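Local coordinates for putative membrane protein COG4129 (Clostridium difficile, PDB 3KMI) that is of unknown function but probably belongs to the aromatic acid exporters, the present chain being the helical C-terminal domain of a membrane protein, at residues Q18-I23 and Y46-L51; D30-P35 and H106-F111; Q97-P102 and F151-I156. One frame throughout, in Å; residues are numbered along the deposited sequence.

Contact 1 (Q18-I23 and Y46-L51); sequences QEEVSI and YTLNSL
Glu-20 reaches across from helix 7-33 and lays its carboxylate against Thr-47, Leu-48 and Leu-51, one turn of helix 41-61. Its CG stands anti to the carbonyl carbon (chi1 -68°) and the chain beyond is extended, which carries the charged end over the neighbouring helix. There the carboxylate meets mostly carbon: OE1 lies 3.4 Å from Leu-51 CD2, and OE2 is 3.7 Å from Thr-47 CG2. Both of these side chains are crossed by Glu-20 at about a right angle. Two acceptors, Glu-20 OE1 and Thr-47 O, sit 3.5 Å apart without bonding, while the hydroxyl of Thr-47 is turned back to Arg-43 O in its own helix. The two short segments run antiparallel, at 156° with axes 9.5 Å apart, as befits consecutive helices of an up-and-down helical bundle. On the inner side of the interface the contact turns apolar. Leu-48 CD1 touches Val-21 CG2 at 4.0 Å, the side chains meeting at a slant, and it also touches Glu-20 CB at the same distance. Leu-88 of helix 68-95 touches both Val-21 and Leu-48, and Phe-167 of helix 148-176 adds to the cover over Val-21.

Contact 2 (D30-P35 and H106-F111); sequences DIIVNP and HILSAF
Ile-32 and Val-33, in the last part of helix 7-33, face one turn of helix 103-117, and Asn-34 after them has non-helical backbone angles (phi/psi -125°/76°). The backbones come nearest at Ile-32 and Ser-109, whose CA atoms are 6.2 Å apart, and Val-33 lies next to His-106 at 6.6 Å between CA atoms. The small Ser-109 side chain meets both Ile-32 and Val-33, which is consistent with this close approach. CB of Ser-109 packs against Ile-32 CG2 at 4.1 Å, and its OG touches Val-33 CG2 at 3.4 Å. That hydroxyl, held anti to the backbone N (chi1 174°), is hydrogen-bonded to Ala-29 O, so a buried polar atom is satisfied by the backbone of the opposite helix. Ile-32 sends its other branch deeper: CD1 meets Leu-108 CD2 at 3.9 Å, the two side chains crossing at about a right angle. Toward the surface, Val-33 crosses the His-106 side chain at about a right angle and meets the imidazole obliquely, with Val-33 CG2 4.0 Å from His-106 ND1 and CG1 4.1 Å from CE1. Asp-30 OD1 adds a second polar tie between the helices through His-113. Around this pair the bundle closes on the inner side: Leu-108 is packed by Leu-157, Cys-160, Leu-161 and Leu-164 of helix 148-176, Ile-32 rests on Val-95 of helix 68-95, and Phe-111 packs on Leu-128, Glu-131 and Leu-132 of helix 124-140.

Contact 3 (Q97-P102 and F151-I156); sequences QLNSTP and FENRAI
An irregular loop, 97-102, passes along one turn of helix 148-176, coming nearest where Leu-98 and Asn-153 stand 5.7 Å apart between CA atoms. Asn-153 makes the polar link: its OD1 accepts the backbone N-H of Asn-99 at 2.8 Å, with an N-H...O angle of 165°. The donor lies in the carbonyl plane of the Asn-153 amide and uses a lone pair of OD1, which in the conformer described favours the observed turn of that amide. The ND2 of the same group has a weak hydrogen bond back to Thr-149 O, one turn earlier, so in this conformer both ends of the amide have a partner, one of them weakly. Asn-99 crosses it at about a right angle, its amide plane 89° from that of Asn-153, and brings CB to 3.4 Å from Asn-153 ND2. Farther along the helix the loop rests on Ile-156, whose CG2, anti to the backbone N, touches Leu-98 CD2 at 3.7 Å, while the other branch ends in CD1, placed 3.5 Å from Gln-97 CB. A side-chain amide that takes a loop N-H in this way ties an irregular connection to a regular helix. The loop joins helix 68-95 to helix 103-117, with Pro-102 as the N-cap residue of the latter. Leu-98 also leans on Leu-157, and from the second subunit Phe-158 packs edge-to-face with Phe-151 on the same helix 148-176.

Contacts 1 and 2 share helix 7-33, which meets helix 41-61 part-way along and helix 103-117 near its C-terminal end; their centres are 20 Å apart. Contact 3 lies 12 Å from contact 2, between centres, and touches it: Thr-101 OG1 probably hydrogen-bonds to Ile-32 O at 3.0 Å. The centres of contacts 1 and 3 are 27 Å apart, on opposite sides of the chain's centre. Along the chain contact 1 closes before contact 3 opens, whereas the segments of contact 2 alternate with those of each. Early and late helices are thus knitted into one all-helical domain, and helix 148-176, used by contact 3, also reaches the second subunit.

Contact 1 (Q18-I23 and Y46-L51)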
loop_
_atom_site.group_PDB
_atom_site.type_symbol
_atom_site.label_atom_id
_atom_site.label_comp_id
_atom_site.label_asym_id
_atom_site.label_seq_id
_atom_site.Cartn_x
_atom_site.Cartn_y
_atom_site.Cartn_z
ATOM N N GLN A 18 -8.353 -13.197 -10.338
ATOM C CA GLN A 18 -7.247 -12.544 -11.035
ATOM C C GLN A 18 -7.708 -11.753 -12.261
ATOM O O GLN A 18 -7.237 -10.651 -12.509
ATOM C CB GLN A 18 -6.170 -13.545 -11.422
ATOM C CG GLN A 18 -4.954 -12.881 -12.092
ATOM C CD GLN A 18 -3.837 -13.858 -12.402
ATOM O OE1 GLN A 18 -3.255 -14.459 -11.491
ATOM N NE2 GLN A 18 -3.519 -14.019 -13.690
ATOM N N GLU A 19 -8.595 -12.356 -13.047
ATOM C CA GLU A 19 -9.114 -11.713 -14.241
ATOM C C GLU A 19 -9.877 -10.436 -13.847
ATOM O O GLU A 19 -9.701 -9.414 -14.471
ATOM C CB GLU A 19 -9.992 -12.693 -15.028
ATOM C CG GLU A 19 -9.218 -13.937 -15.487
ATOM C CD GLU A 19 -10.085 -15.040 -16.137
ATOM O OE1 GLU A 19 -11.327 -14.968 -16.104
ATOM O OE2 GLU A 19 -9.499 -16.000 -16.669
ATOM N N GLU A 20 -10.674 -10.482 -12.786
ATOM C CA GLU A 20 -11.362 -9.287 -12.312
ATOM C C GLU A 20 -10.454 -8.195 -11.770
ATOM O O GLU A 20 -10.733 -7.015 -11.964
ATOM C CB GLU A 20 -12.523 -9.635 -11.348
ATOM C CG GLU A 20 -13.618 -10.360 -12.154
ATOM C CD GLU A 20 -14.828 -10.780 -11.349
ATOM O OE1 GLU A 20 -14.901 -10.457 -10.141
ATOM O OE2 GLU A 20 -15.699 -11.464 -11.938
ATOM N N VAL A 21 -9.383 -8.586 -11.105
ATOM C CA VAL A 21 -8.363 -7.647 -10.652
ATOM C C VAL A 21 -7.768 -6.943 -11.886
ATOM O O VAL A 21 -7.610 -5.719 -11.912
ATOM C CB VAL A 21 -7.210 -8.402 -9.896
ATOM C CG1 VAL A 21 -6.011 -7.502 -9.718
ATOM C CG2 VAL A 21 -7.744 -8.961 -8.507
ATOM N N SER A 22 -7.498 -7.719 -12.916
ATOM C CA SER A 22 -6.816 -7.137 -14.095
ATOM C C SER A 22 -7.743 -6.163 -14.794
ATOM O O SER A 22 -7.311 -5.100 -15.261
ATOM C CB SER A 22 -6.383 -8.232 -15.051
ATOM O OG SER A 22 -5.418 -9.088 -14.456
ATOM N N ILE A 23 -9.023 -6.523 -14.847
ATOM C CA ILE A 23 -10.026 -5.641 -15.452
ATOM C C ILE A 23 -10.024 -4.246 -14.791
ATOM O O ILE A 23 -10.035 -3.232 -15.481
ATOM C CB ILE A 23 -11.447 -6.254 -15.390
ATOM C CG1 ILE A 23 -11.563 -7.357 -16.445
ATOM C CG2 ILE A 23 -12.480 -5.186 -15.695
ATOM C CD1 ILE A 23 -12.839 -8.261 -16.329
ATOM N N TYR A 46 -16.972 -3.029 -7.902
ATOM C CA TYR A 46 -18.076 -3.685 -7.244
ATOM C C TYR A 46 -18.183 -5.170 -7.590
ATOM O O TYR A 46 -18.418 -5.978 -6.723
ATOM C CB TYR A 46 -19.396 -2.991 -7.583
ATOM C CG TYR A 46 -20.541 -3.626 -6.850
ATOM C CD1 TYR A 46 -20.638 -3.531 -5.450
ATOM C CD2 TYR A 46 -21.509 -4.371 -7.534
ATOM C CE1 TYR A 46 -21.717 -4.122 -4.758
ATOM C CE2 TYR A 46 -22.588 -4.973 -6.842
ATOM C CZ TYR A 46 -22.678 -4.836 -5.456
ATOM O OH TYR A 46 -23.723 -5.421 -4.769
ATOM N N THR A 47 -18.014 -5.529 -8.854
ATOM C CA THR A 47 -18.089 -6.937 -9.260
ATOM C C THR A 47 -16.984 -7.755 -8.556
ATOM O O THR A 47 -17.207 -8.869 -8.044
ATOM C CB THR A 47 -17.893 -7.087 -10.804
ATOM O OG1 THR A 47 -18.886 -6.330 -11.499
ATOM C CG2 THR A 47 -17.901 -8.573 -11.253
ATOM N N LEU A 48 -15.784 -7.210 -8.557
ATOM C CA LEU A 48 -14.651 -7.847 -7.888
ATOM C C LEU A 48 -14.887 -7.957 -6.389
ATOM O O LEU A 48 -14.643 -9.019 -5.816
ATOM C CB LEU A 48 -13.361 -7.096 -8.166
ATOM C CG LEU A 48 -12.161 -7.396 -7.243
ATOM C CD1 LEU A 48 -11.622 -8.759 -7.603
ATOM C CD2 LEU A 48 -11.071 -6.346 -7.436
ATOM N N ASN A 49 -15.352 -6.881 -5.743
ATOM C CA ASN A 49 -15.659 -6.963 -4.318
ATOM C C ASN A 49 -16.732 -8.031 -4.058
ATOM O O ASN A 49 -16.634 -8.774 -3.069
ATOM C CB ASN A 49 -16.134 -5.605 -3.758
ATOM C CG ASN A 49 -14.972 -4.655 -3.455
ATOM O OD1 ASN A 49 -13.829 -5.089 -3.263
ATOM N ND2 ASN A 49 -15.271 -3.368 -3.378
ATOM N N SER A 50 -17.757 -8.095 -4.924
ATOM C CA SER A 50 -18.854 -9.067 -4.701
ATOM C C SER A 50 -18.338 -10.523 -4.857
ATOM O O SER A 50 -18.761 -11.431 -4.118
ATOM C CB SER A 50 -20.038 -8.803 -5.624
ATOM O OG SER A 50 -20.547 -7.511 -5.413
ATOM N N LEU A 51 -17.436 -10.741 -5.808
ATOM C CA LEU A 51 -16.778 -12.068 -5.964
ATOM C C LEU A 51 -15.818 -12.445 -4.844
ATOM O O LEU A 51 -15.670 -13.654 -4.480
ATOM C CB LEU A 51 -16.015 -12.163 -7.308
ATOM C CG LEU A 51 -15.554 -13.603 -7.654
ATOM C CD1 LEU A 51 -16.656 -14.622 -7.613
ATOM C CD2 LEU A 51 -14.855 -13.691 -9.026
#

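Contact 2 (D30-P35 and H106-F111)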
loop_
_atom_site.group_PDB
_atom_site.type_symbol
_atom_site.label_atom_id
_atom_site.label_comp_id
_atom_site.label_asym_id
_atom_site.label_seq_id
_atom_site.Cartn_x
_atom_site.Cartn_y
_atom_site.Cartn_z
ATOM N N ASP A 30 -6.727 3.368 -18.216
ATOM C CA ASP A 30 -7.568 4.167 -19.141
ATOM C C ASP A 30 -7.939 5.523 -18.556
ATOM O O ASP A 30 -8.148 6.504 -19.286
ATOM C CB ASP A 30 -8.877 3.427 -19.462
ATOM C CG ASP A 30 -8.663 2.172 -20.302
ATOM O OD1 ASP A 30 -7.646 2.099 -21.013
ATOM O OD2 ASP A 30 -9.518 1.248 -20.246
ATOM N N ILE A 31 -8.088 5.572 -17.236
ATOM C CA ILE A 31 -8.436 6.821 -16.560
ATOM C C ILE A 31 -7.282 7.837 -16.658
ATOM O O ILE A 31 -7.512 9.042 -16.886
ATOM C CB ILE A 31 -8.876 6.590 -15.106
ATOM C CG1 ILE A 31 -10.301 5.989 -15.099
ATOM C CG2 ILE A 31 -8.838 7.936 -14.346
ATOM C CD1 ILE A 31 -10.695 5.236 -13.849
ATOM N N ILE A 32 -6.041 7.349 -16.551
ATOM C CA ILE A 32 -4.872 8.237 -16.710
ATOM C C ILE A 32 -4.948 9.027 -18.022
ATOM O O ILE A 32 -4.688 10.241 -18.038
ATOM C CB ILE A 32 -3.525 7.465 -16.596
ATOM C CG1 ILE A 32 -3.426 6.825 -15.225
ATOM C CG2 ILE A 32 -2.299 8.362 -16.921
ATOM C CD1 ILE A 32 -2.371 5.719 -15.101
ATOM N N VAL A 33 -5.325 8.338 -19.102
ATOM C CA VAL A 33 -5.343 8.925 -20.451
ATOM C C VAL A 33 -6.644 9.667 -20.746
ATOM O O VAL A 33 -6.619 10.672 -21.426
ATOM C CB VAL A 33 -5.106 7.872 -21.565
ATOM C CG1 VAL A 33 -5.203 8.512 -22.943
ATOM C CG2 VAL A 33 -3.762 7.252 -21.415
ATOM N N ASN A 34 -7.768 9.184 -20.229
ATOM C CA ASN A 34 -9.068 9.894 -20.364
ATOM C C ASN A 34 -9.753 10.161 -19.033
ATOM O O ASN A 34 -10.713 9.473 -18.708
ATOM C CB ASN A 34 -10.030 9.072 -21.214
ATOM C CG ASN A 34 -9.498 8.788 -22.580
ATOM O OD1 ASN A 34 -9.560 9.635 -23.477
ATOM N ND2 ASN A 34 -8.993 7.578 -22.766
ATOM N N PRO A 35 -9.277 11.153 -18.250
ATOM C CA PRO A 35 -9.833 11.333 -16.898
ATOM C C PRO A 35 -11.361 11.499 -16.843
ATOM O O PRO A 35 -12.004 11.043 -15.889
ATOM C CB PRO A 35 -9.151 12.622 -16.392
ATOM C CG PRO A 35 -8.368 13.174 -17.544
ATOM C CD PRO A 35 -8.127 12.042 -18.491
ATOM N N HIS A 106 1.451 9.021 -19.827
ATOM C CA HIS A 106 1.158 8.129 -20.954
ATOM C C HIS A 106 2.024 6.851 -20.882
ATOM O O HIS A 106 1.540 5.780 -21.166
ATOM C CB HIS A 106 1.393 8.863 -22.277
ATOM C CG HIS A 106 0.319 9.848 -22.630
ATOM N ND1 HIS A 106 -0.923 9.458 -23.090
ATOM C CD2 HIS A 106 0.321 11.203 -22.657
ATOM C CE1 HIS A 106 -1.649 10.528 -23.360
ATOM N NE2 HIS A 106 -0.917 11.600 -23.105
ATOM N N ILE A 107 3.284 6.972 -20.477
ATOM C CA ILE A 107 4.181 5.810 -20.369
ATOM C C ILE A 107 3.733 4.891 -19.201
ATOM O O ILE A 107 3.733 3.663 -19.334
ATOM C CB ILE A 107 5.656 6.257 -20.247
ATOM C CG1 ILE A 107 6.165 6.740 -21.615
ATOM C CG2 ILE A 107 6.584 5.113 -19.715
ATOM C CD1 ILE A 107 7.381 7.629 -21.514
ATOM N N LEU A 108 3.349 5.508 -18.082
ATOM C CA LEU A 108 2.798 4.793 -16.946
ATOM C C LEU A 108 1.535 4.030 -17.357
ATOM O O LEU A 108 1.351 2.840 -17.033
ATOM C CB LEU A 108 2.458 5.765 -15.798
ATOM C CG LEU A 108 1.779 5.025 -14.641
ATOM C CD1 LEU A 108 2.778 4.010 -14.060
ATOM C CD2 LEU A 108 1.249 5.977 -13.588
ATOM N N SER A 109 0.644 4.721 -18.038
ATOM C CA SER A 109 -0.564 4.082 -18.498
ATOM C C SER A 109 -0.282 2.873 -19.422
ATOM O O SER A 109 -0.889 1.808 -19.256
ATOM C CB SER A 109 -1.416 5.097 -19.235
ATOM O OG SER A 109 -2.532 4.461 -19.803
ATOM N N ALA A 110 0.660 3.028 -20.353
ATOM C CA ALA A 110 1.058 1.921 -21.229
ATOM C C ALA A 110 1.583 0.745 -20.398
ATOM O O ALA A 110 1.250 -0.412 -20.656
ATOM C CB ALA A 110 2.122 2.394 -22.246
ATOM N N PHE A 111 2.370 1.053 -19.385
ATOM C CA PHE A 111 2.972 0.010 -18.518
ATOM C C PHE A 111 1.889 -0.757 -17.717
ATOM O O PHE A 111 1.945 -1.988 -17.594
ATOM C CB PHE A 111 4.030 0.636 -17.595
ATOM C CG PHE A 111 4.723 -0.356 -16.676
ATOM C CD1 PHE A 111 5.396 -1.465 -17.193
ATOM C CD2 PHE A 111 4.737 -0.145 -15.300
ATOM C CE1 PHE A 111 6.051 -2.388 -16.323
ATOM C CE2 PHE A 111 5.382 -1.044 -14.431
ATOM C CZ PHE A 111 6.026 -2.177 -14.951
#

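Contact 3 (Q97-P102 and F151-I156)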
loop_
_atom_site.group_PDB
_atom_site.type_symbol
_atom_site.label_atom_id
_atom_site.label_comp_id
_atom_site.label_asym_id
_atom_site.label_seq_id
_atom_site.Cartn_x
_atom_site.Cartn_y
_atom_site.Cartn_z
ATOM N N GLN A 97 -6.520 12.090 -8.957
ATOM C CA GLN A 97 -5.970 13.412 -8.614
ATOM C C GLN A 97 -5.165 14.079 -9.741
ATOM O O GLN A 97 -4.881 15.260 -9.656
ATOM C CB GLN A 97 -5.127 13.329 -7.341
ATOM C CG GLN A 97 -5.946 13.071 -6.087
ATOM C CD GLN A 97 -5.055 12.776 -4.881
ATOM O OE1 GLN A 97 -5.079 11.686 -4.348
ATOM N NE2 GLN A 97 -4.256 13.749 -4.475
ATOM N N LEU A 98 -4.787 13.338 -10.783
ATOM C CA LEU A 98 -3.985 13.937 -11.886
ATOM C C LEU A 98 -4.693 15.116 -12.544
ATOM O O LEU A 98 -5.889 15.042 -12.809
ATOM C CB LEU A 98 -3.622 12.882 -12.945
ATOM C CG LEU A 98 -2.620 11.807 -12.491
ATOM C CD1 LEU A 98 -2.636 10.622 -13.415
ATOM C CD2 LEU A 98 -1.193 12.323 -12.371
ATOM N N ASN A 99 -3.926 16.181 -12.806
ATOM C CA ASN A 99 -4.381 17.453 -13.421
ATOM C C ASN A 99 -4.109 17.523 -14.933
ATOM O O ASN A 99 -4.628 18.413 -15.627
ATOM C CB ASN A 99 -3.623 18.655 -12.811
ATOM C CG ASN A 99 -3.925 18.893 -11.353
ATOM O OD1 ASN A 99 -3.625 18.063 -10.494
ATOM N ND2 ASN A 99 -4.479 20.070 -11.051
ATOM N N SER A 100 -3.276 16.613 -15.434
ATOM C CA SER A 100 -2.670 16.732 -16.777
ATOM C C SER A 100 -2.281 15.281 -17.144
ATOM O O SER A 100 -2.168 14.444 -16.246
ATOM C CB SER A 100 -1.418 17.605 -16.639
ATOM O OG SER A 100 -0.808 17.926 -17.875
ATOM N N THR A 101 -2.057 14.984 -18.417
ATOM C CA THR A 101 -1.498 13.687 -18.794
ATOM C C THR A 101 -0.187 13.905 -19.539
ATOM O O THR A 101 -0.174 13.827 -20.773
ATOM C CB THR A 101 -2.464 12.877 -19.697
ATOM O OG1 THR A 101 -3.772 12.907 -19.130
ATOM C CG2 THR A 101 -2.018 11.408 -19.831
ATOM N N PRO A 102 0.924 14.201 -18.815
ATOM C CA PRO A 102 2.211 14.407 -19.540
ATOM C C PRO A 102 2.777 13.084 -20.151
ATOM O O PRO A 102 2.225 12.031 -19.898
ATOM C CB PRO A 102 3.129 14.947 -18.444
ATOM C CG PRO A 102 2.581 14.364 -17.190
ATOM C CD PRO A 102 1.084 14.442 -17.370
ATOM N N PHE A 151 4.903 19.820 -10.016
ATOM C CA PHE A 151 5.469 19.084 -8.877
ATOM C C PHE A 151 4.475 18.054 -8.336
ATOM O O PHE A 151 4.817 16.876 -8.171
ATOM C CB PHE A 151 5.903 20.062 -7.777
ATOM C CG PHE A 151 6.454 19.398 -6.544
ATOM C CD1 PHE A 151 7.826 19.155 -6.419
ATOM C CD2 PHE A 151 5.600 19.053 -5.484
ATOM C CE1 PHE A 151 8.341 18.566 -5.240
ATOM C CE2 PHE A 151 6.085 18.458 -4.338
ATOM C CZ PHE A 151 7.458 18.216 -4.202
ATOM N N GLU A 152 3.236 18.483 -8.103
ATOM C CA GLU A 152 2.216 17.578 -7.554
ATOM C C GLU A 152 1.861 16.429 -8.484
ATOM O O GLU A 152 1.653 15.307 -8.016
ATOM C CB GLU A 152 0.972 18.328 -7.077
ATOM C CG GLU A 152 1.264 19.401 -6.001
ATOM C CD GLU A 152 0.010 20.022 -5.389
ATOM O OE1 GLU A 152 -1.122 19.619 -5.738
ATOM O OE2 GLU A 152 0.156 20.918 -4.532
ATOM N N ASN A 153 1.734 16.713 -9.786
ATOM C CA ASN A 153 1.345 15.704 -10.776
ATOM C C ASN A 153 2.389 14.615 -10.827
ATOM O O ASN A 153 2.073 13.441 -10.986
ATOM C CB ASN A 153 1.215 16.316 -12.168
ATOM C CG ASN A 153 -0.151 16.897 -12.427
ATOM O OD1 ASN A 153 -1.144 16.167 -12.550
ATOM N ND2 ASN A 153 -0.214 18.222 -12.539
ATOM N N ARG A 154 3.643 15.034 -10.695
ATOM C CA ARG A 154 4.773 14.123 -10.721
ATOM C C ARG A 154 4.772 13.245 -9.491
ATOM O O ARG A 154 4.879 12.018 -9.606
ATOM C CB ARG A 154 6.078 14.917 -10.813
ATOM C CG ARG A 154 6.211 15.666 -12.114
ATOM C CD ARG A 154 7.257 15.051 -12.999
ATOM N NE ARG A 154 8.610 15.518 -12.704
ATOM C CZ ARG A 154 9.505 14.809 -12.025
ATOM N NH1 ARG A 154 9.183 13.603 -11.571
ATOM N NH2 ARG A 154 10.714 15.303 -11.807
ATOM N N ALA A 155 4.649 13.862 -8.315
ATOM C CA ALA A 155 4.538 13.090 -7.093
ATOM C C ALA A 155 3.434 12.056 -7.150
ATOM O O ALA A 155 3.637 10.939 -6.690
ATOM C CB ALA A 155 4.395 14.014 -5.848
ATOM N N ILE A 156 2.273 12.398 -7.711
ATOM C CA ILE A 156 1.198 11.402 -7.870
ATOM C C ILE A 156 1.670 10.212 -8.708
ATOM O O ILE A 156 1.384 9.053 -8.389
ATOM C CB ILE A 156 -0.056 11.992 -8.558
ATOM C CG1 ILE A 156 -0.783 12.928 -7.612
ATOM C CG2 ILE A 156 -1.005 10.905 -8.975
ATOM C CD1 ILE A 156 -1.844 13.760 -8.343
#